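Local coordinates for protein AimR transcriptional regulator (Bacillus phage phi3T, PDB 5ZVV) that activates transcription of the phage aimX locus as a homodimer, apparently favouring lysis until the arbitrium peptide turns it into an inactive monomer and lysogeny follows, at residues D59-E71 with S82-L94. Residues are numbered along the deposited sequence; the frame is centred on the assembly and turned at random.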
# COMPACT_ATOMS: atom_id res chain seq x y z
N ASP A 59 27.09 4.29 29.65
CA ASP A 59 27.31 2.92 29.22
C ASP A 59 26.55 1.89 30.05
O ASP A 59 26.51 0.72 29.66
CB ASP A 59 28.81 2.58 29.28
CG ASP A 59 29.57 3.12 28.09
OD1 ASP A 59 28.96 3.26 27.00
OD2 ASP A 59 30.78 3.40 28.23
N SER A 60 25.94 2.30 31.16
CA SER A 60 25.22 1.37 32.03
C SER A 60 23.77 1.78 32.26
O SER A 60 23.14 1.29 33.19
CB SER A 60 25.95 1.25 33.37
OG SER A 60 26.07 2.51 33.99
N GLU A 61 23.23 2.66 31.41
CA GLU A 61 21.87 3.15 31.65
C GLU A 61 20.84 2.04 31.48
O GLU A 61 19.81 2.05 32.16
CB GLU A 61 21.55 4.32 30.72
CG GLU A 61 21.49 3.98 29.25
CD GLU A 61 20.75 5.03 28.43
OE1 GLU A 61 20.02 5.84 29.03
OE2 GLU A 61 20.90 5.03 27.19
N GLU A 62 21.09 1.07 30.59
CA GLU A 62 20.12 -0.00 30.40
C GLU A 62 19.99 -0.87 31.65
O GLU A 62 18.88 -1.29 32.00
CB GLU A 62 20.50 -0.87 29.20
CG GLU A 62 19.52 -2.01 28.98
CD GLU A 62 19.82 -2.82 27.73
OE1 GLU A 62 20.84 -2.54 27.06
OE2 GLU A 62 19.04 -3.74 27.42
N GLN A 63 21.10 -1.13 32.33
CA GLN A 63 21.05 -1.98 33.52
C GLN A 63 20.46 -1.22 34.71
O GLN A 63 19.50 -1.69 35.35
CB GLN A 63 22.45 -2.50 33.85
CG GLN A 63 23.00 -3.50 32.83
CD GLN A 63 23.58 -2.84 31.58
OE1 GLN A 63 23.80 -1.62 31.55
NE2 GLN A 63 23.83 -3.64 30.55
N LEU A 64 21.00 -0.04 35.00
CA LEU A 64 20.50 0.77 36.10
C LEU A 64 19.01 1.06 35.93
O LEU A 64 18.22 0.86 36.86
CB LEU A 64 21.29 2.07 36.20
CG LEU A 64 22.81 1.94 36.37
CD1 LEU A 64 23.44 3.30 36.59
CD2 LEU A 64 23.15 0.99 37.50
N LEU A 65 18.62 1.53 34.75
CA LEU A 65 17.22 1.84 34.50
C LEU A 65 16.37 0.59 34.39
O LEU A 65 15.15 0.65 34.61
CB LEU A 65 17.08 2.69 33.24
CG LEU A 65 17.63 4.11 33.34
CD1 LEU A 65 17.44 4.86 32.03
CD2 LEU A 65 16.95 4.85 34.49
N SER A 66 16.98 -0.55 34.04
CA SER A 66 16.25 -1.81 34.09
C SER A 66 15.85 -2.15 35.51
O SER A 66 14.75 -2.65 35.76
CB SER A 66 17.09 -2.93 33.48
OG SER A 66 16.43 -4.17 33.56
N GLU A 67 16.73 -1.86 36.47
CA GLU A 67 16.36 -2.06 37.87
C GLU A 67 15.41 -0.98 38.37
O GLU A 67 14.49 -1.27 39.15
CB GLU A 67 17.63 -2.10 38.73
CG GLU A 67 17.38 -2.37 40.21
CD GLU A 67 18.67 -2.47 41.00
OE1 GLU A 67 19.75 -2.25 40.41
OE2 GLU A 67 18.60 -2.78 42.21
N TYR A 68 15.59 0.26 37.91
CA TYR A 68 14.83 1.38 38.44
C TYR A 68 13.39 1.37 37.95
O TYR A 68 12.46 1.59 38.73
CB TYR A 68 15.53 2.69 38.06
CG TYR A 68 14.92 3.93 38.67
CD1 TYR A 68 15.35 4.40 39.91
CD2 TYR A 68 13.93 4.64 38.01
CE1 TYR A 68 14.81 5.53 40.47
CE2 TYR A 68 13.38 5.78 38.56
CZ TYR A 68 13.82 6.22 39.80
OH TYR A 68 13.28 7.35 40.36
N PHE A 69 13.19 1.11 36.66
CA PHE A 69 11.85 1.19 36.08
C PHE A 69 10.91 0.18 36.71
O PHE A 69 9.71 0.45 36.88
CB PHE A 69 11.92 0.98 34.56
CG PHE A 69 12.41 2.17 33.80
CD1 PHE A 69 12.56 3.40 34.41
CD2 PHE A 69 12.72 2.06 32.45
CE1 PHE A 69 13.01 4.50 33.70
CE2 PHE A 69 13.17 3.16 31.73
CZ PHE A 69 13.31 4.37 32.36
N LEU A 70 11.42 -1.01 37.05
CA LEU A 70 10.58 -2.04 37.63
C LEU A 70 10.10 -1.71 39.04
O LEU A 70 9.25 -2.42 39.57
CB LEU A 70 11.32 -3.38 37.64
CG LEU A 70 11.65 -3.95 36.25
CD1 LEU A 70 12.39 -5.27 36.38
CD2 LEU A 70 10.38 -4.11 35.42
N GLU A 71 10.63 -0.64 39.65
CA GLU A 71 10.18 -0.20 40.96
C GLU A 71 9.15 0.92 40.90
O GLU A 71 8.59 1.27 41.94
CB GLU A 71 11.38 0.26 41.80
CG GLU A 71 12.38 -0.85 42.10
CD GLU A 71 11.76 -2.03 42.82
OE1 GLU A 71 10.86 -1.82 43.66
OE2 GLU A 71 12.17 -3.18 42.54
N SER A 82 8.16 5.18 31.32
CA SER A 82 9.20 4.16 31.34
C SER A 82 9.01 3.16 30.21
O SER A 82 9.99 2.70 29.62
CB SER A 82 9.22 3.44 32.69
OG SER A 82 8.29 2.38 32.72
N VAL A 83 7.76 2.81 29.88
CA VAL A 83 7.56 1.86 28.79
C VAL A 83 7.95 2.49 27.46
O VAL A 83 8.53 1.82 26.59
CB VAL A 83 6.12 1.30 28.77
CG1 VAL A 83 5.16 2.21 28.03
CG2 VAL A 83 6.11 -0.09 28.15
N GLU A 84 7.68 3.79 27.29
CA GLU A 84 8.07 4.44 26.04
C GLU A 84 9.59 4.55 25.92
O GLU A 84 10.16 4.26 24.86
CB GLU A 84 7.42 5.82 25.91
CG GLU A 84 8.07 6.72 24.85
CD GLU A 84 8.06 6.14 23.44
OE1 GLU A 84 7.35 5.14 23.19
OE2 GLU A 84 8.77 6.68 22.57
N TYR A 85 10.26 4.97 26.99
CA TYR A 85 11.72 5.06 26.96
C TYR A 85 12.35 3.69 26.74
O TYR A 85 13.32 3.55 25.99
CB TYR A 85 12.24 5.70 28.25
CG TYR A 85 13.68 6.15 28.17
CD1 TYR A 85 14.04 7.27 27.41
CD2 TYR A 85 14.68 5.48 28.85
CE1 TYR A 85 15.35 7.69 27.34
CE2 TYR A 85 16.00 5.90 28.79
CZ TYR A 85 16.33 7.00 28.03
OH TYR A 85 17.64 7.42 27.96
N SER A 86 11.81 2.66 27.39
CA SER A 86 12.35 1.31 27.21
C SER A 86 12.19 0.84 25.77
O SER A 86 13.12 0.29 25.19
CB SER A 86 11.67 0.34 28.18
OG SER A 86 12.26 -0.94 28.11
N ASP A 87 11.01 1.08 25.18
CA ASP A 87 10.77 0.56 23.84
C ASP A 87 11.55 1.34 22.78
O ASP A 87 12.01 0.75 21.79
CB ASP A 87 9.28 0.57 23.51
CG ASP A 87 8.99 -0.06 22.17
OD1 ASP A 87 9.03 -1.31 22.09
OD2 ASP A 87 8.73 0.68 21.20
N ILE A 88 11.70 2.65 22.95
CA ILE A 88 12.44 3.41 21.95
C ILE A 88 13.92 3.04 21.97
O ILE A 88 14.60 3.13 20.94
CB ILE A 88 12.22 4.93 22.13
CG1 ILE A 88 12.58 5.68 20.85
CG2 ILE A 88 13.05 5.46 23.30
CD1 ILE A 88 12.33 7.17 20.90
N ASN A 89 14.43 2.62 23.12
CA ASN A 89 15.80 2.12 23.22
C ASN A 89 15.93 0.67 22.77
O ASN A 89 17.06 0.17 22.70
CB ASN A 89 16.31 2.25 24.65
CG ASN A 89 16.76 3.65 24.99
OD1 ASN A 89 17.85 4.08 24.60
ND2 ASN A 89 15.93 4.37 25.75
N GLN A 90 14.81 -0.00 22.47
CA GLN A 90 14.79 -1.42 22.08
C GLN A 90 15.31 -2.31 23.21
O GLN A 90 16.00 -3.31 22.97
CB GLN A 90 15.57 -1.66 20.79
CG GLN A 90 14.91 -1.05 19.56
CD GLN A 90 15.75 -1.21 18.30
OE1 GLN A 90 16.86 -1.75 18.34
NE2 GLN A 90 15.23 -0.72 17.18
N TRP A 91 14.97 -1.95 24.45
CA TRP A 91 15.24 -2.81 25.61
C TRP A 91 14.06 -3.78 25.77
O TRP A 91 13.23 -3.67 26.66
CB TRP A 91 15.45 -1.96 26.85
CG TRP A 91 16.58 -0.98 26.75
CD1 TRP A 91 17.61 -1.01 25.85
CD2 TRP A 91 16.80 0.18 27.56
NE1 TRP A 91 18.46 0.05 26.06
CE2 TRP A 91 17.98 0.79 27.11
CE3 TRP A 91 16.11 0.75 28.64
CZ2 TRP A 91 18.49 1.95 27.69
CZ3 TRP A 91 16.62 1.90 29.22
CH2 TRP A 91 17.79 2.49 28.74
N ASP A 92 14.03 -4.76 24.86
CA ASP A 92 12.84 -5.58 24.66
C ASP A 92 12.44 -6.35 25.91
O ASP A 92 11.25 -6.44 26.23
CB ASP A 92 13.06 -6.55 23.50
CG ASP A 92 13.18 -5.84 22.16
OD1 ASP A 92 12.64 -4.73 22.02
OD2 ASP A 92 13.83 -6.41 21.25
N THR A 93 13.42 -6.93 26.62
CA THR A 93 13.11 -7.68 27.83
C THR A 93 12.45 -6.79 28.87
O THR A 93 11.36 -7.08 29.38
CB THR A 93 14.40 -8.31 28.38
OG1 THR A 93 15.03 -9.09 27.36
CG2 THR A 93 14.10 -9.19 29.58
N LEU A 94 13.12 -5.68 29.20
CA LEU A 94 12.55 -4.69 30.10
C LEU A 94 11.20 -4.19 29.60
O LEU A 94 10.25 -4.07 30.37
CB LEU A 94 13.53 -3.52 30.27
CG LEU A 94 13.10 -2.37 31.18
CD1 LEU A 94 12.88 -2.86 32.60
CD2 LEU A 94 14.13 -1.26 31.15
O HOH W 1 19.68 5.89 25.16
O HOH W 2 16.30 -5.37 27.98
O HOH W 3 7.85 0.86 34.93
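Phe69 meets Ser82 face-on: Ser82 CB sits 3.7 Å from the centroid of the Phe69 ring, almost on the ring normal, a CH-pi contact. Tyr85 CD2 lies at the edge of the same ring, and Leu94 CD2 packs 3.8 Å from Phe69 CD2 while also resting on Ser66 CA. Leu65 CD1 touches Tyr85 CE2 and, more loosely, Trp91 CH2. The indole is layered between Asn89 CB on one face and Glu62 on the other, whose CG stands 3.6 Å from the centroid of the five-membered ring. With CG anti to the backbone N (chi1 179°) and an extended chain, Glu62 runs flat along the indole, its carboxylate only 7° from the ring plane. Glu61 instead presents its carboxylate to the indole edge, nearly upright to its plane. Here the contact turns polar: Tyr85 OH donates to the syn side of Glu61 OE1 (3.1 Å), and a water bridges Glu61 OE2 to Asn89 OD1. Asn89 ND2, over the Tyr85 ring, bonds Tyr85 O (2.7 Å), fixing the amide. Helix 61-69 packs antiparallel on the 82-88 part of helix 77-88 (axes at 152°), consistent with the TPR-like family, and on the start of helix 92-103, which supplies Leu94, with Trp91 at its N-cap; Leu50 of helix 47-56 and Ile98 of helix 92-103 also touch Phe69.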